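2-hydroxyisobutanoyl-CoA mutase large subunit (Aquincola tertiaricarbonis, PDB 4R3U) forms the substrate-binding large subunit of a cobalamin-dependent mutase that interconverts 2-hydroxyisobutyryl-CoA and (S)-3-hydroxybutyryl-CoA. Local coordinates at residues 177-180 with 181-184. Numbering follows the deposited sequence.
With 3KK (S-{(3R,5R,9R)-1-[(2R,3S,4R,5R)-5-(6-amino-9H-purin-9-yl)-4-hydroxy-3-(phosphonooxy)tetrahydrofuran-2-yl]-3,5,9-trihydroxy-8,8-dimethyl-3,5-dioxido-10,14-dioxo-2,4,6-trioxa-11,15-diaza-3lambda~5~,5lambda~5~-diphosphaheptadecan-17-yl} 2-hydroxy-2-methylpropanethioate), chain F.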
loop_
_atom_site.group_PDB
_atom_site.type_symbol
_atom_site.label_atom_id
_atom_site.label_comp_id
_atom_site.label_asym_id
_atom_site.label_seq_id
_atom_site.Cartn_x
_atom_site.Cartn_y
_atom_site.Cartn_z
ATOM N N PHE A 177 -22.751 14.496 6.446
ATOM C CA PHE A 177 -22.439 15.782 7.083
ATOM C C PHE A 177 -21.649 15.529 8.372
ATOM O O PHE A 177 -22.149 14.861 9.288
ATOM C CB PHE A 177 -23.726 16.559 7.407
ATOM C CG PHE A 177 -24.501 17.152 6.251
ATOM C CD1 PHE A 177 -23.851 17.558 5.083
ATOM C CD2 PHE A 177 -25.878 17.355 6.349
ATOM C CE1 PHE A 177 -24.566 18.145 4.039
ATOM C CE2 PHE A 177 -26.598 17.951 5.305
ATOM C CZ PHE A 177 -25.938 18.360 4.169
ATOM N N THR A 178 -20.391 16.007 8.429
ATOM C CA THR A 178 -19.563 15.864 9.640
ATOM C C THR A 178 -19.939 17.025 10.581
ATOM O O THR A 178 -19.177 17.983 10.755
ATOM C CB THR A 178 -18.107 15.858 9.297
ATOM O OG1 THR A 178 -17.896 14.863 8.317
ATOM C CG2 THR A 178 -17.227 15.630 10.499
ATOM N N ILE A 179 -21.139 16.929 11.139
ATOM C CA ILE A 179 -21.721 17.949 11.974
ATOM C C ILE A 179 -22.095 17.315 13.325
ATOM O O ILE A 179 -22.490 16.157 13.369
ATOM C CB ILE A 179 -22.893 18.659 11.209
ATOM C CG1 ILE A 179 -23.340 19.990 11.893
ATOM C CG2 ILE A 179 -24.065 17.707 10.925
ATOM C CD1 ILE A 179 -22.480 21.195 11.578
ATOM N N ASN A 180 -21.863 18.041 14.418
ATOM C CA ASN A 180 -22.063 17.480 15.744
ATOM C C ASN A 180 -23.048 18.212 16.694
ATOM O O ASN A 180 -24.232 17.881 16.624
ATOM C CB ASN A 180 -20.726 17.067 16.380
ATOM C CG ASN A 180 -20.016 16.021 15.564
ATOM O OD1 ASN A 180 -20.367 14.854 15.603
ATOM N ND2 ASN A 180 -19.021 16.420 14.771
ATOM N N PRO A 181 -22.660 19.186 17.571
ATOM C CA PRO A 181 -23.678 19.806 18.442
ATOM C C PRO A 181 -24.822 20.518 17.703
ATOM O O PRO A 181 -25.919 20.664 18.260
ATOM C CB PRO A 181 -22.857 20.753 19.328
ATOM C CG PRO A 181 -21.596 20.983 18.607
ATOM C CD PRO A 181 -21.315 19.740 17.847
ATOM N N SER A 182 -24.573 20.962 16.464
ATOM C CA SER A 182 -25.571 21.652 15.638
ATOM C C SER A 182 -26.059 20.735 14.490
ATOM O O SER A 182 -26.614 21.217 13.492
ATOM C CB SER A 182 -25.005 22.960 15.100
ATOM O OG SER A 182 -23.811 22.720 14.373
ATOM N N ALA A 183 -25.887 19.399 14.667
ATOM C CA ALA A 183 -26.314 18.387 13.708
ATOM C C ALA A 183 -27.802 18.439 13.401
ATOM O O ALA A 183 -28.183 18.223 12.239
ATOM C CB ALA A 183 -25.944 16.999 14.201
ATOM N N TRP A 184 -28.651 18.706 14.434
ATOM C CA TRP A 184 -30.101 18.726 14.255
ATOM C C TRP A 184 -30.565 19.817 13.299
ATOM O O TRP A 184 -31.493 19.591 12.515
ATOM C CB TRP A 184 -30.844 18.699 15.600
ATOM C CG TRP A 184 -31.344 20.015 16.144
ATOM C CD1 TRP A 184 -32.625 20.486 16.096
ATOM C CD2 TRP A 184 -30.589 20.979 16.894
ATOM N NE1 TRP A 184 -32.719 21.684 16.769
ATOM C CE2 TRP A 184 -31.481 22.015 17.264
ATOM C CE3 TRP A 184 -29.237 21.084 17.274
ATOM C CZ2 TRP A 184 -31.066 23.132 18.019
ATOM C CZ3 TRP A 184 -28.822 22.205 17.987
ATOM C CH2 TRP A 184 -29.730 23.200 18.372
HETATM C C4 3KK F . -13.509 15.725 11.512
HETATM C C3 3KK F . -13.288 14.593 10.515
HETATM C C2 3KK F . -12.021 13.817 10.868
HETATM O O3 3KK F . -13.129 15.181 9.235
HETATM C C1 3KK F . -14.473 13.620 10.461
HETATM O O1 3KK F . -15.069 13.246 11.474
HETATM S S1P 3KK F . -14.875 13.108 8.824
HETATM C C2P 3KK F . -16.311 12.024 9.066
HETATM C C3P 3KK F . -16.963 11.722 7.740
HETATM N N4P 3KK F . -18.046 10.777 7.978
HETATM C C5P 3KK F . -18.509 9.968 7.021
HETATM O O5P 3KK F . -18.090 9.949 5.859
HETATM C C6P 3KK F . -19.634 9.049 7.508
HETATM C C7P 3KK F . -20.242 8.231 6.379
HETATM N N8P 3KK F . -21.243 7.298 6.912
HETATM C C9P 3KK F . -22.053 6.609 6.094
HETATM O O9P 3KK F . -22.025 6.737 4.869
HETATM C CAP 3KK F . -23.123 5.714 6.786
HETATM O OAP 3KK F . -23.643 6.322 7.988
HETATM C CBP 3KK F . -22.775 4.193 6.929
HETATM C CDP 3KK F . -24.011 3.418 7.409
HETATM C CEP 3KK F . -21.653 3.964 7.948
HETATM C CCP 3KK F . -22.371 3.581 5.571
HETATM O O6A 3KK F . -23.392 3.890 4.606
HETATM P P2A 3KK F . -23.207 3.810 3.036
HETATM O O4A 3KK F . -21.910 4.391 2.657
HETATM O O5A 3KK F . -24.440 4.357 2.420
HETATM O O3A 3KK F . -23.104 2.202 2.834
HETATM P P1A 3KK F . -24.286 1.087 3.069
HETATM O O1A 3KK F . -25.400 1.601 3.911
HETATM O O2A 3KK F . -23.624 -0.164 3.477
HETATM O O5B 3KK F . -24.730 0.939 1.509
HETATM C C5B 3KK F . -25.777 1.725 0.897
HETATM C C4B 3KK F . -26.916 0.805 0.418
HETATM O O4B 3KK F . -26.410 -0.350 -0.319
HETATM C C3B 3KK F . -27.713 0.257 1.596
HETATM O O3B 3KK F . -29.106 0.197 1.206
HETATM P P3B 3KK F . -30.246 1.154 1.833
HETATM O O8A 3KK F . -30.192 0.814 3.273
HETATM O O7A 3KK F . -29.785 2.508 1.462
HETATM O O9A 3KK F . -31.457 0.694 1.112
HETATM C C2B 3KK F . -27.144 -1.138 1.788
HETATM O O2B 3KK F . -28.087 -2.023 2.404
HETATM C C1B 3KK F . -26.830 -1.551 0.364
HETATM N N9A 3KK F . -25.726 -2.555 0.291
HETATM C C8A 3KK F . -24.447 -2.418 0.636
HETATM N N7A 3KK F . -23.830 -3.573 0.405
HETATM C C5A 3KK F . -24.719 -4.431 -0.109
HETATM C C4A 3KK F . -25.901 -3.787 -0.185
HETATM N N3A 3KK F . -27.011 -4.401 -0.673
HETATM C C2A 3KK F . -26.944 -5.736 -1.131
HETATM N N1A 3KK F . -25.676 -6.372 -1.036
HETATM C C6A 3KK F . -24.617 -5.713 -0.519
HETATM N N6A 3KK F . -23.423 -6.301 -0.419
HETATM O O HOH W 1 -21.954 21.082 14.871
HETATM O O HOH W 2 -27.449 18.298 17.037
#
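Asn180 and Ala183 close a type I beta turn, Ala183 N donating to Asn180 O over 3.0 Å at an N-H...O angle of 155°, from well above the carbonyl plane. The turn joins strand 175-178 to helix 183-196 within a beta-alpha-beta unit of the TIM barrel. Ile179, just before the turn, packs its side chain against Ser182 and Ala183: its CG2 lies 3.6 Å from Ala183 CA and meets the CB methyl, while CG1, swung anti to the backbone N (chi1 -166°), carries CD1 alongside Ser182 OG at 3.5 Å. With an alanine here, both branches are gone, and a gap would probably open beside the Ala183 methyl and the Ser182 hydroxyl. That hydroxyl, though at the N-cap, makes no capping bond and reaches Thr133 O instead. The Asn180 amide is bonded outside the turn, its OD1 to Lys214 and its ND2 to Glu221 and the substrate-binding Gln209. Thr178 OG1 is bonded to Asp128, which binds the substrate and is probably important for stereospecificity, and touches ligand C3P at 3.3 Å. A water bridges the turn, accepting from Asn180 N at 3.1 Å and hydrogen-bonding to Ser182 OG.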